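Local coordinates for putative uncharacterized protein (Burkholderia ambifaria, PDB 3W20) that probably acts as a metal- and 2-oxoglutarate-dependent dioxygenase that oxidises N-substituted L-amino acids, at residues Thr4-Phe12 against Asp33-Ile42. Residues are numbered along the deposited sequence; the frame is centred on the assembly and turned at random.
Sequences TYPAQLMRF and DEADAIVMDI
One face of the Tyr5 ring carries Ile42 CD1, a CH-pi contact with CD1 3.5 Å from the ring centroid and 11° off the normal; Met40 CE approaches the same ring obliquely at CD2. At the other end of the contact, backbone of Glu34 and Ala35 lies over one face of the Arg11 guanidinium. Asp33 OD1 sits at its edge in plane, 3.0 Å from Arg11 NH1 with a straight N-H...O angle of 170°, yet the arginine meets that carboxylate from above, the two planes being 86° apart. The same NH1 also forms a salt bridge to Asp36 OD1 (2.9 Å), weak as a hydrogen bond. Arg11 reaches both by bending at chi2 and chi3. Strands 4-10 and 37-41 pair antiparallel, Gln8 N and Val39 O being 2.8 Å apart. Met10 O accepts from Asp36 N (2.9 Å) and Ala37 N (3.2 Å), a classic beta bulge. Leu9 CD2 packs on Ala35 CB at 3.5 Å, on the face shared with Ile38 and Met40, which Ala26 of helix 23-31 touches. Strand 236-241 continues the sheet beyond 37-41. The guanidinium charge, shared between two carboxylates, would favour their ionised forms and joins the end of 4-12 to residues following helix 23-31, next to the bulge.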
# COMPACT_ATOMS: atom_id res chain seq x y z
N THR A 4 5.78 10.70 -35.77
CA THR A 4 5.63 12.14 -35.51
C THR A 4 4.14 12.44 -35.66
O THR A 4 3.44 11.70 -36.28
CB THR A 4 6.54 13.00 -36.41
OG1 THR A 4 6.09 12.84 -37.77
CG2 THR A 4 7.96 12.57 -36.31
N TYR A 5 3.64 13.47 -34.98
CA TYR A 5 2.28 13.86 -34.97
C TYR A 5 2.22 15.38 -35.03
O TYR A 5 3.12 16.02 -34.51
CB TYR A 5 1.70 13.44 -33.66
CG TYR A 5 1.86 12.02 -33.29
CD1 TYR A 5 0.90 11.10 -33.68
CD2 TYR A 5 2.93 11.58 -32.47
CE1 TYR A 5 0.99 9.77 -33.27
CE2 TYR A 5 3.03 10.27 -32.07
CZ TYR A 5 2.06 9.38 -32.48
OH TYR A 5 2.11 8.04 -32.08
N PRO A 6 1.16 15.95 -35.66
CA PRO A 6 0.90 17.39 -35.61
C PRO A 6 0.93 17.86 -34.13
O PRO A 6 0.24 17.24 -33.29
CB PRO A 6 -0.55 17.49 -36.16
CG PRO A 6 -0.72 16.29 -37.05
CD PRO A 6 0.07 15.20 -36.34
N ALA A 7 1.63 18.95 -33.84
CA ALA A 7 1.75 19.47 -32.45
C ALA A 7 1.63 21.00 -32.45
O ALA A 7 2.13 21.70 -33.38
CB ALA A 7 3.05 19.01 -31.80
N GLN A 8 0.93 21.50 -31.46
CA GLN A 8 0.97 22.97 -31.20
C GLN A 8 1.73 23.19 -29.90
O GLN A 8 1.37 22.61 -28.83
CB GLN A 8 -0.42 23.57 -31.06
CG GLN A 8 -1.33 23.46 -32.33
CD GLN A 8 -0.75 24.19 -33.56
OE1 GLN A 8 -0.34 25.35 -33.45
NE2 GLN A 8 -0.70 23.51 -34.74
N LEU A 9 2.76 24.02 -29.95
CA LEU A 9 3.57 24.21 -28.75
C LEU A 9 3.29 25.61 -28.17
O LEU A 9 3.48 26.63 -28.85
CB LEU A 9 5.05 24.02 -29.13
CG LEU A 9 6.15 24.03 -28.08
CD1 LEU A 9 7.27 23.20 -28.73
CD2 LEU A 9 6.65 25.44 -27.74
N MSE A 10 2.85 25.69 -26.90
CA MSE A 10 2.39 26.95 -26.34
C MSE A 10 3.30 27.43 -25.26
O MSE A 10 3.63 26.66 -24.36
CB MSE A 10 1.00 26.83 -25.73
CG MSE A 10 0.48 25.40 -25.74
SE MSE A 10 -0.47 25.11 -27.46
CE MSE A 10 -1.64 26.39 -26.69
N ARG A 11 3.68 28.72 -25.30
CA ARG A 11 4.35 29.37 -24.15
C ARG A 11 3.54 30.57 -23.79
O ARG A 11 2.98 31.21 -24.69
CB ARG A 11 5.75 29.84 -24.59
CG ARG A 11 6.78 28.76 -24.55
CD ARG A 11 7.02 28.42 -23.08
NE ARG A 11 8.33 28.73 -22.64
CZ ARG A 11 8.89 28.25 -21.53
NH1 ARG A 11 8.22 27.47 -20.63
NH2 ARG A 11 10.14 28.65 -21.30
N PHE A 12 3.48 30.90 -22.52
CA PHE A 12 2.77 32.11 -22.07
C PHE A 12 3.13 33.34 -22.91
O PHE A 12 4.29 33.59 -23.18
CB PHE A 12 3.03 32.45 -20.56
CG PHE A 12 2.46 31.41 -19.61
CD1 PHE A 12 1.08 31.31 -19.45
CD2 PHE A 12 3.31 30.51 -18.95
CE1 PHE A 12 0.54 30.36 -18.58
CE2 PHE A 12 2.77 29.51 -18.14
CZ PHE A 12 1.38 29.41 -17.98
N ASP A 33 11.92 23.07 -20.09
CA ASP A 33 11.28 24.34 -19.90
C ASP A 33 11.24 25.19 -21.16
O ASP A 33 11.36 26.43 -21.09
CB ASP A 33 11.83 25.12 -18.65
CG ASP A 33 10.91 26.18 -18.15
OD1 ASP A 33 9.65 26.15 -18.32
OD2 ASP A 33 11.44 27.19 -17.58
N GLU A 34 11.03 24.57 -22.31
CA GLU A 34 10.94 25.30 -23.60
C GLU A 34 9.45 25.48 -24.05
O GLU A 34 9.17 26.10 -25.08
CB GLU A 34 11.69 24.53 -24.69
CG GLU A 34 13.22 24.71 -24.55
CD GLU A 34 14.01 23.66 -25.31
OE1 GLU A 34 13.38 22.89 -26.07
OE2 GLU A 34 15.27 23.59 -25.16
N ALA A 35 8.54 24.89 -23.31
CA ALA A 35 7.11 25.07 -23.60
C ALA A 35 6.34 24.95 -22.27
O ALA A 35 6.81 24.30 -21.33
CB ALA A 35 6.65 23.99 -24.54
N ASP A 36 5.16 25.58 -22.18
CA ASP A 36 4.34 25.36 -21.04
C ASP A 36 3.30 24.24 -21.30
O ASP A 36 2.92 23.53 -20.39
CB ASP A 36 3.72 26.69 -20.67
CG ASP A 36 4.77 27.73 -20.39
OD1 ASP A 36 5.59 27.46 -19.50
OD2 ASP A 36 4.91 28.73 -21.15
N ALA A 37 2.80 24.16 -22.51
CA ALA A 37 1.90 23.08 -22.92
C ALA A 37 2.10 22.75 -24.36
O ALA A 37 2.53 23.58 -25.18
CB ALA A 37 0.42 23.46 -22.67
N ILE A 38 1.82 21.51 -24.68
CA ILE A 38 1.89 20.99 -26.07
C ILE A 38 0.64 20.15 -26.28
O ILE A 38 0.28 19.24 -25.48
CB ILE A 38 3.13 20.15 -26.31
CG1 ILE A 38 4.39 21.02 -26.04
CG2 ILE A 38 3.21 19.73 -27.82
CD1 ILE A 38 5.71 20.26 -26.33
N VAL A 39 -0.04 20.45 -27.40
CA VAL A 39 -1.21 19.65 -27.77
C VAL A 39 -0.96 18.91 -29.07
O VAL A 39 -0.58 19.53 -30.08
CB VAL A 39 -2.47 20.52 -27.91
CG1 VAL A 39 -3.63 19.60 -28.32
CG2 VAL A 39 -2.81 21.19 -26.56
N MSE A 40 -1.13 17.58 -29.09
CA MSE A 40 -0.71 16.75 -30.23
C MSE A 40 -1.87 15.90 -30.76
O MSE A 40 -2.67 15.39 -30.00
CB MSE A 40 0.39 15.74 -29.74
CG MSE A 40 1.50 16.47 -28.98
SE MSE A 40 2.90 15.15 -28.51
CE MSE A 40 3.45 14.68 -30.32
N ASP A 41 -1.97 15.76 -32.08
CA ASP A 41 -3.03 14.98 -32.72
C ASP A 41 -2.54 13.55 -32.83
O ASP A 41 -1.78 13.20 -33.70
CB ASP A 41 -3.31 15.54 -34.11
CG ASP A 41 -3.94 16.90 -34.09
OD1 ASP A 41 -4.11 17.51 -33.01
OD2 ASP A 41 -4.29 17.40 -35.17
N ILE A 42 -2.99 12.72 -31.90
CA ILE A 42 -2.47 11.37 -31.77
C ILE A 42 -3.39 10.37 -32.44
O ILE A 42 -2.93 9.52 -33.22
CB ILE A 42 -2.33 10.98 -30.28
CG1 ILE A 42 -1.34 11.93 -29.56
CG2 ILE A 42 -1.90 9.52 -30.17
CD1 ILE A 42 -0.01 12.05 -30.30